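Local structure of zinc chaperone AztD (Citrobacter koseri, 6CMK) at residues Y178-I183 with P243-L248; F225-E230 with L234-K239; L248-T253 with R279-D284. The protein acts as a periplasmic zinc chaperone that binds zinc and hands one zinc ion directly to the solute-binding protein AztC of the AztABCD transport system. All blocks are in the same frame, centred on the assembly; numbering follows the deposited sequence.

Contact 1 of 3, residues Y178-I183 with P243-L248; sequences YAVVSI and PVIRHL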
loop_
_atom_site.group_PDB
_atom_site.type_symbol
_atom_site.label_atom_id
_atom_site.label_comp_id
_atom_site.label_asym_id
_atom_site.label_seq_id
_atom_site.Cartn_x
_atom_site.Cartn_y
_atom_site.Cartn_z
ATOM N N TYR B 178 4.509 22.038 2.617
ATOM C CA TYR B 178 5.923 22.386 2.704
ATOM C C TYR B 178 6.685 21.672 1.595
ATOM O O TYR B 178 6.174 20.751 0.954
ATOM C CB TYR B 178 6.532 21.988 4.056
ATOM C CG TYR B 178 5.924 22.664 5.259
ATOM C CD1 TYR B 178 6.371 23.911 5.675
ATOM C CD2 TYR B 178 4.905 22.062 5.978
ATOM C CE1 TYR B 178 5.816 24.534 6.777
ATOM C CE2 TYR B 178 4.348 22.677 7.073
ATOM C CZ TYR B 178 4.810 23.912 7.468
ATOM O OH TYR B 178 4.259 24.529 8.559
ATOM N N ALA B 179 7.928 22.102 1.385
ATOM C CA ALA B 179 8.888 21.365 0.581
ATOM C C ALA B 179 10.245 21.468 1.254
ATOM O O ALA B 179 10.490 22.363 2.062
ATOM C CB ALA B 179 8.979 21.884 -0.859
ATOM N N VAL B 180 11.120 20.520 0.939
ATOM C CA VAL B 180 12.532 20.614 1.285
ATOM C C VAL B 180 13.288 20.877 -0.003
ATOM O O VAL B 180 13.139 20.131 -0.978
ATOM C CB VAL B 180 13.045 19.338 1.972
ATOM C CG1 VAL B 180 14.571 19.385 2.115
ATOM C CG2 VAL B 180 12.377 19.176 3.331
ATOM N N VAL B 181 14.095 21.932 -0.012
ATOM C CA VAL B 181 14.832 22.310 -1.209
ATOM C C VAL B 181 16.299 22.462 -0.854
ATOM O O VAL B 181 16.662 22.829 0.267
ATOM C CB VAL B 181 14.309 23.620 -1.850
ATOM C CG1 VAL B 181 12.857 23.479 -2.247
ATOM C CG2 VAL B 181 14.491 24.798 -0.911
ATOM N N SER B 182 17.139 22.196 -1.839
ATOM C CA SER B 182 18.565 22.385 -1.682
ATOM C C SER B 182 18.900 23.871 -1.699
ATOM O O SER B 182 18.180 24.689 -2.277
ATOM C CB SER B 182 19.296 21.656 -2.797
ATOM O OG SER B 182 18.809 22.075 -4.052
ATOM N N ILE B 183 20.004 24.205 -1.049
ATOM C CA ILE B 183 20.457 25.581 -0.860
ATOM C C ILE B 183 21.601 25.826 -1.835
ATOM O O ILE B 183 22.586 25.082 -1.804
ATOM C CB ILE B 183 20.917 25.810 0.587
ATOM C CG1 ILE B 183 19.756 25.571 1.566
ATOM C CG2 ILE B 183 21.518 27.202 0.754
ATOM C CD1 ILE B 183 20.218 25.384 2.995
ATOM N N PRO B 243 7.997 19.243 7.984
ATOM C CA PRO B 243 8.967 18.145 7.906
ATOM C C PRO B 243 10.137 18.395 8.841
ATOM O O PRO B 243 10.456 19.542 9.184
ATOM C CB PRO B 243 9.407 18.136 6.437
ATOM C CG PRO B 243 8.750 19.252 5.768
ATOM C CD PRO B 243 7.761 19.902 6.691
ATOM N N VAL B 244 10.761 17.299 9.273
ATOM C CA VAL B 244 11.904 17.328 10.176
ATOM C C VAL B 244 13.104 16.716 9.463
ATOM O O VAL B 244 13.027 15.590 8.957
ATOM C CB VAL B 244 11.610 16.578 11.487
ATOM C CG1 VAL B 244 12.844 16.567 12.386
ATOM C CG2 VAL B 244 10.427 17.215 12.205
ATOM N N ILE B 245 14.216 17.450 9.455
ATOM C CA ILE B 245 15.463 17.016 8.831
ATOM C C ILE B 245 16.443 16.633 9.933
ATOM O O ILE B 245 16.699 17.426 10.847
ATOM C CB ILE B 245 16.072 18.123 7.949
ATOM C CG1 ILE B 245 15.096 18.588 6.866
ATOM C CG2 ILE B 245 17.383 17.645 7.319
ATOM C CD1 ILE B 245 15.561 19.855 6.152
ATOM N N ARG B 246 17.018 15.441 9.833
ATOM C CA ARG B 246 18.125 15.075 10.697
ATOM C C ARG B 246 19.303 14.640 9.836
ATOM O O ARG B 246 19.141 14.222 8.689
ATOM C CB ARG B 246 17.734 13.969 11.686
ATOM C CG ARG B 246 17.462 12.599 11.090
ATOM C CD ARG B 246 17.315 11.573 12.209
ATOM N NE ARG B 246 17.101 10.207 11.727
ATOM C CZ ARG B 246 17.967 9.201 11.856
ATOM N NH1 ARG B 246 19.139 9.372 12.457
ATOM N NH2 ARG B 246 17.653 8.002 11.382
ATOM N N HIS B 247 20.498 14.759 10.397
ATOM C CA HIS B 247 21.722 14.407 9.690
ATOM C C HIS B 247 22.262 13.102 10.246
ATOM O O HIS B 247 22.415 12.958 11.464
ATOM C CB HIS B 247 22.779 15.505 9.817
ATOM C CG HIS B 247 24.054 15.200 9.091
ATOM N ND1 HIS B 247 25.198 14.783 9.736
ATOM C CD2 HIS B 247 24.363 15.252 7.773
ATOM C CE1 HIS B 247 26.159 14.595 8.847
ATOM N NE2 HIS B 247 25.678 14.873 7.648
ATOM N N LEU B 248 22.535 12.155 9.354
ATOM C CA LEU B 248 23.171 10.897 9.711
ATOM C C LEU B 248 24.570 10.872 9.101
ATOM O O LEU B 248 24.704 10.677 7.883
ATOM C CB LEU B 248 22.340 9.714 9.215
ATOM C CG LEU B 248 22.949 8.323 9.420
ATOM C CD1 LEU B 248 23.157 8.044 10.900
ATOM C CD2 LEU B 248 22.051 7.275 8.776
#
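Tyr178 overlaps the ring of Pro243 with the root of its side chain. Its CB lies 3.6 Å from Pro243 CD and 3.9 Å from Pro243 CG. The start of the aromatic ring joins in, since Tyr178 CG is also 3.6 Å from Pro243 CD. Tyr178 CD2 follows at 3.7 Å from the same carbon. The two side chains cross obliquely, with the proline methylene set against the base of the phenol ring. In Tyr178 the CG is anti to the carbonyl carbon (chi1 -62°), which turns the base of the ring onto Pro243 CD.

A second touch is made by Val180, two residues along the same strand. Its CG2 comes to 4.4 Å from Pro243 CG. Its other methyl, CG1, meets Ile245 CD1 at 4.2 Å, and these two side chains reach for each other tip to tip. With CD1 anti to CA (chi2 169°), Ile245 stretches out to place CD1 against the valine methyl.

Strands 178-183 and 244-249 belong to adjacent antiparallel sheets of the beta propeller. The contact is therefore packing between sheets, with no backbone pairing between the two strands. Val180 also rests on Ile236 of strand 232-237. Ile245 also touches Val198 and Ala210, on strands 195-200 and 208-211 of the sheet that holds 178-183. The backbone of 178-183 is bonded instead within its own sheet, for example Val180 with Val173 and Ala179 with Val199.

The chemistry across the contact is wholly apolar. No hydrogen bond spans it, and Pro243 has no backbone N-H to offer one. The fit thus rests on carbon shapes and on the burial of Val180 and Pro243, without directional bonds.

Contact 2 of 3, residues F225-E230 with L234-K239; sequences FALSCE and LLITQK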
loop_
_atom_site.group_PDB
_atom_site.type_symbol
_atom_site.label_atom_id
_atom_site.label_comp_id
_atom_site.label_asym_id
_atom_site.label_seq_id
_atom_site.Cartn_x
_atom_site.Cartn_y
_atom_site.Cartn_z
ATOM N N PHE B 225 12.857 10.179 3.550
ATOM C CA PHE B 225 13.525 10.607 2.334
ATOM C C PHE B 225 14.968 10.966 2.657
ATOM O O PHE B 225 15.253 11.563 3.698
ATOM C CB PHE B 225 12.808 11.800 1.691
ATOM C CG PHE B 225 13.084 11.928 0.236
ATOM C CD1 PHE B 225 14.181 12.643 -0.204
ATOM C CD2 PHE B 225 12.269 11.304 -0.695
ATOM C CE1 PHE B 225 14.460 12.734 -1.535
ATOM C CE2 PHE B 225 12.539 11.396 -2.038
ATOM C CZ PHE B 225 13.646 12.114 -2.459
ATOM N N ALA B 226 15.881 10.604 1.765
ATOM C CA ALA B 226 17.301 10.816 2.008
ATOM C C ALA B 226 17.921 11.699 0.933
ATOM O O ALA B 226 17.623 11.551 -0.252
ATOM C CB ALA B 226 18.052 9.489 2.065
ATOM N N LEU B 227 18.789 12.611 1.373
ATOM C CA LEU B 227 19.645 13.413 0.508
ATOM C C LEU B 227 21.079 13.167 0.951
ATOM O O LEU B 227 21.379 13.236 2.145
ATOM C CB LEU B 227 19.306 14.910 0.601
ATOM C CG LEU B 227 17.840 15.331 0.412
ATOM C CD1 LEU B 227 17.690 16.824 0.673
ATOM C CD2 LEU B 227 17.342 14.980 -0.976
ATOM N N SER B 228 21.963 12.882 0.005
ATOM C CA SER B 228 23.339 12.550 0.343
ATOM C C SER B 228 24.268 13.724 0.064
ATOM O O SER B 228 24.036 14.525 -0.843
ATOM C CB SER B 228 23.806 11.321 -0.438
ATOM O OG SER B 228 23.503 11.442 -1.808
ATOM N N CYS B 229 25.327 13.815 0.860
ATOM C CA CYS B 229 26.324 14.858 0.677
ATOM C C CYS B 229 27.673 14.330 1.161
ATOM O O CYS B 229 27.847 13.127 1.382
ATOM C CB CYS B 229 25.886 16.134 1.402
ATOM S SG CYS B 229 26.210 16.105 3.148
ATOM N N GLU B 230 28.641 15.239 1.318
ATOM C CA GLU B 230 30.002 14.827 1.660
ATOM C C GLU B 230 30.138 14.335 3.099
ATOM O O GLU B 230 31.065 13.573 3.388
ATOM C CB GLU B 230 30.970 15.988 1.400
ATOM C CG GLU B 230 30.974 16.438 -0.054
ATOM C CD GLU B 230 31.761 17.721 -0.297
ATOM O OE1 GLU B 230 32.173 18.385 0.680
ATOM O OE2 GLU B 230 31.962 18.064 -1.479
ATOM N N LEU B 234 21.092 13.467 4.855
ATOM C CA LEU B 234 19.982 14.145 5.500
ATOM C C LEU B 234 18.788 13.214 5.381
ATOM O O LEU B 234 18.525 12.681 4.299
ATOM C CB LEU B 234 19.677 15.485 4.841
ATOM C CG LEU B 234 20.769 16.546 4.863
ATOM C CD1 LEU B 234 20.254 17.790 4.180
ATOM C CD2 LEU B 234 21.225 16.874 6.275
ATOM N N LEU B 235 18.094 12.992 6.491
ATOM C CA LEU B 235 16.944 12.105 6.532
ATOM C C LEU B 235 15.735 12.942 6.902
ATOM O O LEU B 235 15.780 13.683 7.886
ATOM C CB LEU B 235 17.150 10.976 7.544
ATOM C CG LEU B 235 18.310 10.035 7.217
ATOM C CD1 LEU B 235 18.493 8.988 8.290
ATOM C CD2 LEU B 235 18.102 9.368 5.865
ATOM N N ILE B 236 14.676 12.840 6.103
ATOM C CA ILE B 236 13.507 13.713 6.215
ATOM C C ILE B 236 12.274 12.865 6.494
ATOM O O ILE B 236 12.046 11.852 5.829
ATOM C CB ILE B 236 13.288 14.540 4.930
ATOM C CG1 ILE B 236 14.597 15.199 4.458
ATOM C CG2 ILE B 236 12.214 15.608 5.151
ATOM C CD1 ILE B 236 14.520 15.694 3.033
ATOM N N THR B 237 11.462 13.309 7.454
ATOM C CA THR B 237 10.153 12.723 7.725
ATOM C C THR B 237 9.165 13.853 7.966
ATOM O O THR B 237 9.554 14.958 8.347
ATOM C CB THR B 237 10.153 11.825 8.962
ATOM O OG1 THR B 237 10.632 12.576 10.078
ATOM C CG2 THR B 237 11.033 10.602 8.765
ATOM N N GLN B 238 7.878 13.565 7.755
ATOM C CA GLN B 238 6.828 14.513 8.104
ATOM C C GLN B 238 5.686 13.765 8.760
ATOM O O GLN B 238 5.222 12.748 8.236
ATOM C CB GLN B 238 6.286 15.272 6.891
ATOM C CG GLN B 238 5.241 16.324 7.296
ATOM C CD GLN B 238 4.643 17.062 6.122
ATOM O OE1 GLN B 238 4.413 16.493 5.060
ATOM N NE2 GLN B 238 4.382 18.348 6.315
ATOM N N LYS B 239 5.222 14.288 9.885
ATOM C CA LYS B 239 3.989 13.785 10.472
ATOM C C LYS B 239 2.921 14.862 10.333
ATOM O O LYS B 239 2.489 15.145 9.210
ATOM C CB LYS B 239 4.260 13.325 11.899
ATOM C CG LYS B 239 5.129 12.065 11.865
ATOM C CD LYS B 239 5.394 11.480 13.231
ATOM C CE LYS B 239 6.617 10.573 13.203
ATOM N NZ LYS B 239 6.438 9.383 12.320
#
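Ile236 meets Phe225 with its CB and CG1, and Leu227 with its CD1. Its CB is 4.3 Å from Phe225 CB and also sits beside the Phe225 carbonyl oxygen. CG1 runs past that oxygen too, with Ile236 CG1 to Phe225 O at 3.8 Å. CD1, at the tip, meets Leu227 CD1 at 4.1 Å and comes obliquely to the Phe225 ring. CG1 stands beside the backbone N (chi1 -48°), and from there the chain extends to the Leu227 methyl. Leu227 CD2 lies at the edge of the Phe225 ring, in its plane.

Under these side chains the backbones pair as an antiparallel hairpin. Phe225 with Ile236 and Leu227 with Leu234 are hydrogen-bonded pairs, each with two N-H to O=C bonds. In the first pair, Ile236 N reaches Phe225 O at 2.8 Å. In the second, Leu234 N reaches Leu227 O at 2.7 Å. Ala226 and Leu235 form the non-hydrogen-bonded pair between them, and their side chains take the other face. There Ala226 CB meets Leu235 CD2 at 3.8 Å. Two CA-H...O contacts fill in, the shorter from Ala226 CA to Leu234 O at 3.2 Å.

Beyond these pairs, Cys229 forms a disulfide with Cys212, tying the hairpin to the chain before it, and Ser228 OG is hydrogen-bonded to the carbonyl oxygen of His216, a ligand of the first high-affinity zinc.

Strands 224-228 and 232-237 are the two inner strands of a four-stranded propeller blade. Strand 218-221 flanks the first and strand 244-249 the second. Ala226 and Leu235 also touch Phe271, on strand 271-274 of the next sheet.

Contact 3 of 3, residues L248-T253 with R279-D284; sequences LPYAKT and RIILVD. With EDO (1,2-ethanediol), chain K.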
loop_
_atom_site.group_PDB
_atom_site.type_symbol
_atom_site.label_atom_id
_atom_site.label_comp_id
_atom_site.label_asym_id
_atom_site.label_seq_id
_atom_site.Cartn_x
_atom_site.Cartn_y
_atom_site.Cartn_z
ATOM N N LEU B 248 22.535 12.155 9.354
ATOM C CA LEU B 248 23.171 10.897 9.711
ATOM C C LEU B 248 24.570 10.872 9.101
ATOM O O LEU B 248 24.704 10.677 7.883
ATOM C CB LEU B 248 22.340 9.714 9.215
ATOM C CG LEU B 248 22.949 8.323 9.420
ATOM C CD1 LEU B 248 23.157 8.044 10.900
ATOM C CD2 LEU B 248 22.051 7.275 8.776
ATOM N N PRO B 249 25.628 11.081 9.872
ATOM C CA PRO B 249 26.970 11.069 9.277
ATOM C C PRO B 249 27.378 9.671 8.856
ATOM O O PRO B 249 26.947 8.673 9.439
ATOM C CB PRO B 249 27.872 11.599 10.396
ATOM C CG PRO B 249 27.121 11.378 11.649
ATOM C CD PRO B 249 25.658 11.384 11.313
ATOM N N TYR B 250 28.214 9.604 7.816
ATOM C CA TYR B 250 28.777 8.324 7.414
ATOM C C TYR B 250 29.461 7.670 8.604
ATOM O O TYR B 250 30.206 8.318 9.344
ATOM C CB TYR B 250 29.785 8.499 6.274
ATOM C CG TYR B 250 29.166 9.046 5.011
ATOM C CD1 TYR B 250 28.208 8.323 4.322
ATOM C CD2 TYR B 250 29.530 10.285 4.514
ATOM C CE1 TYR B 250 27.625 8.816 3.173
ATOM C CE2 TYR B 250 28.957 10.786 3.362
ATOM C CZ TYR B 250 28.003 10.052 2.693
ATOM O OH TYR B 250 27.420 10.547 1.544
ATOM N N ALA B 251 29.201 6.375 8.778
ATOM C CA ALA B 251 29.837 5.603 9.835
ATOM C C ALA B 251 31.349 5.763 9.787
ATOM O O ALA B 251 31.955 5.821 8.712
ATOM C CB ALA B 251 29.461 4.127 9.704
ATOM N N LYS B 252 31.958 5.827 10.973
ATOM C CA LYS B 252 33.400 5.971 11.090
ATOM C C LYS B 252 34.132 4.699 10.696
ATOM O O LYS B 252 35.347 4.738 10.477
ATOM C CB LYS B 252 33.750 6.363 12.526
ATOM C CG LYS B 252 33.093 7.660 12.975
ATOM C CD LYS B 252 33.675 8.857 12.255
ATOM C CE LYS B 252 34.990 9.252 12.876
ATOM N NZ LYS B 252 35.821 10.070 11.951
ATOM N N THR B 253 33.414 3.582 10.608
ATOM C CA THR B 253 33.957 2.320 10.134
ATOM C C THR B 253 34.070 2.258 8.619
ATOM O O THR B 253 34.632 1.290 8.099
ATOM C CB THR B 253 33.074 1.173 10.615
ATOM O OG1 THR B 253 31.719 1.416 10.216
ATOM C CG2 THR B 253 33.144 1.051 12.128
ATOM N N ARG B 279 32.166 0.924 -5.268
ATOM C CA ARG B 279 31.648 0.541 -3.963
ATOM C C ARG B 279 30.224 1.055 -3.825
ATOM O O ARG B 279 29.855 2.043 -4.455
ATOM C CB ARG B 279 32.507 1.115 -2.830
ATOM C CG ARG B 279 33.881 0.503 -2.726
ATOM C CD ARG B 279 34.813 1.405 -1.943
ATOM N NE ARG B 279 35.996 0.683 -1.487
ATOM C CZ ARG B 279 37.026 1.246 -0.863
ATOM N NH1 ARG B 279 38.051 0.499 -0.480
ATOM N NH2 ARG B 279 37.036 2.552 -0.628
ATOM N N ILE B 280 29.425 0.362 -3.013
ATOM C CA ILE B 280 28.118 0.861 -2.604
ATOM C C ILE B 280 28.024 0.744 -1.091
ATOM O O ILE B 280 28.750 -0.024 -0.457
ATOM C CB ILE B 280 26.937 0.113 -3.274
ATOM C CG1 ILE B 280 26.981 -1.393 -2.975
ATOM C CG2 ILE B 280 26.925 0.370 -4.769
ATOM C CD1 ILE B 280 25.787 -2.181 -3.541
ATOM N N ILE B 281 27.131 1.540 -0.506
ATOM C CA ILE B 281 26.814 1.403 0.909
ATOM C C ILE B 281 25.329 1.125 1.050
ATOM O O ILE B 281 24.497 1.619 0.281
ATOM C CB ILE B 281 27.201 2.629 1.768
ATOM C CG1 ILE B 281 26.696 3.932 1.146
ATOM C CG2 ILE B 281 28.703 2.654 2.007
ATOM C CD1 ILE B 281 26.705 5.092 2.127
ATOM N N LEU B 282 25.016 0.316 2.052
ATOM C CA LEU B 282 23.656 -0.003 2.445
ATOM C C LEU B 282 23.398 0.707 3.762
ATOM O O LEU B 282 24.222 0.626 4.680
ATOM C CB LEU B 282 23.469 -1.508 2.609
ATOM C CG LEU B 282 23.427 -2.426 1.382
ATOM C CD1 LEU B 282 24.615 -2.250 0.466
ATOM C CD2 LEU B 282 23.362 -3.859 1.897
ATOM N N VAL B 283 22.279 1.416 3.845
ATOM C CA VAL B 283 21.989 2.273 4.987
ATOM C C VAL B 283 20.624 1.909 5.542
ATOM O O VAL B 283 19.636 1.899 4.803
ATOM C CB VAL B 283 22.027 3.768 4.615
ATOM C CG1 VAL B 283 21.979 4.615 5.869
ATOM C CG2 VAL B 283 23.288 4.082 3.808
ATOM N N ASP B 284 20.570 1.645 6.851
ATOM C CA ASP B 284 19.308 1.408 7.547
ATOM C C ASP B 284 18.948 2.641 8.369
ATOM O O ASP B 284 19.522 2.851 9.447
ATOM C CB ASP B 284 19.422 0.177 8.445
ATOM C CG ASP B 284 18.094 -0.209 9.074
ATOM O OD1 ASP B 284 17.150 0.616 9.066
ATOM O OD2 ASP B 284 17.996 -1.349 9.568
HETATM C C1 EDO K . 34.311 8.836 7.782
HETATM O O1 EDO K . 33.233 7.896 7.709
HETATM C C2 EDO K . 33.840 10.188 7.257
HETATM O O2 EDO K . 34.741 10.646 6.243
#
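The Tyr250 ring meets Ile281 along its CD1-CE1 side. Ile281 CD1 comes obliquely to it, 4.0 Å from Tyr250 CE1 and 4.2 Å from Tyr250 CD1. The tyrosine and isoleucine side chains run roughly perpendicular. With CG1 between the backbone N and the carbonyl carbon (chi1 49°) and the chain then extended (chi2 164°), Ile281 CD1 points to the ring. The phenol oxygen of Tyr250 is gripped twice: it donates to Cys229 O and accepts from Thr259 N. These bonds would be expected to limit shifts of the ring.

Leu248 makes the other touch, with its CD2 3.9 Å from Val283 CG1. The two lie alongside with their tips pointing opposite ways. This joins two successive sheets of the beta propeller. Leu248 lies near the end of strand 244-249, an outermost strand of one, and strand 279-283 is an inner strand of the next. Phe291, on strand 291-295, touches both Leu248 and Val283, while Leu235 and Leu233 on strand 232-237 touch Leu248 and Val283 respectively.

A 1,2-ethanediol, probably from the crystallisation liquor, binds beside the loop. Its O1 gives a hydrogen bond to Ala251 O at 2.6 Å and lies 3.8 Å from Tyr250 CB.

How the contacts relate
From the N terminus, strand 178-183 comes first. Contact 1 closes when the chain returns at 243-248, about sixty residues later. Contact 2 is nested inside that loop as the local hairpin of 224-228 and 232-237. Strand 244-249 then adds to the same sheet: Arg246 O takes a probable hydrogen bond from Leu235 N. Contact 3 opens at Leu248, which it shares with contact 1, and closes at 279-284. It follows the other two in series. Contact 1 thus links this sheet to the one before it, and contact 3 links it to the one after. Between contacts 2 and 3, Glu230 O packs on Tyr250 CE2.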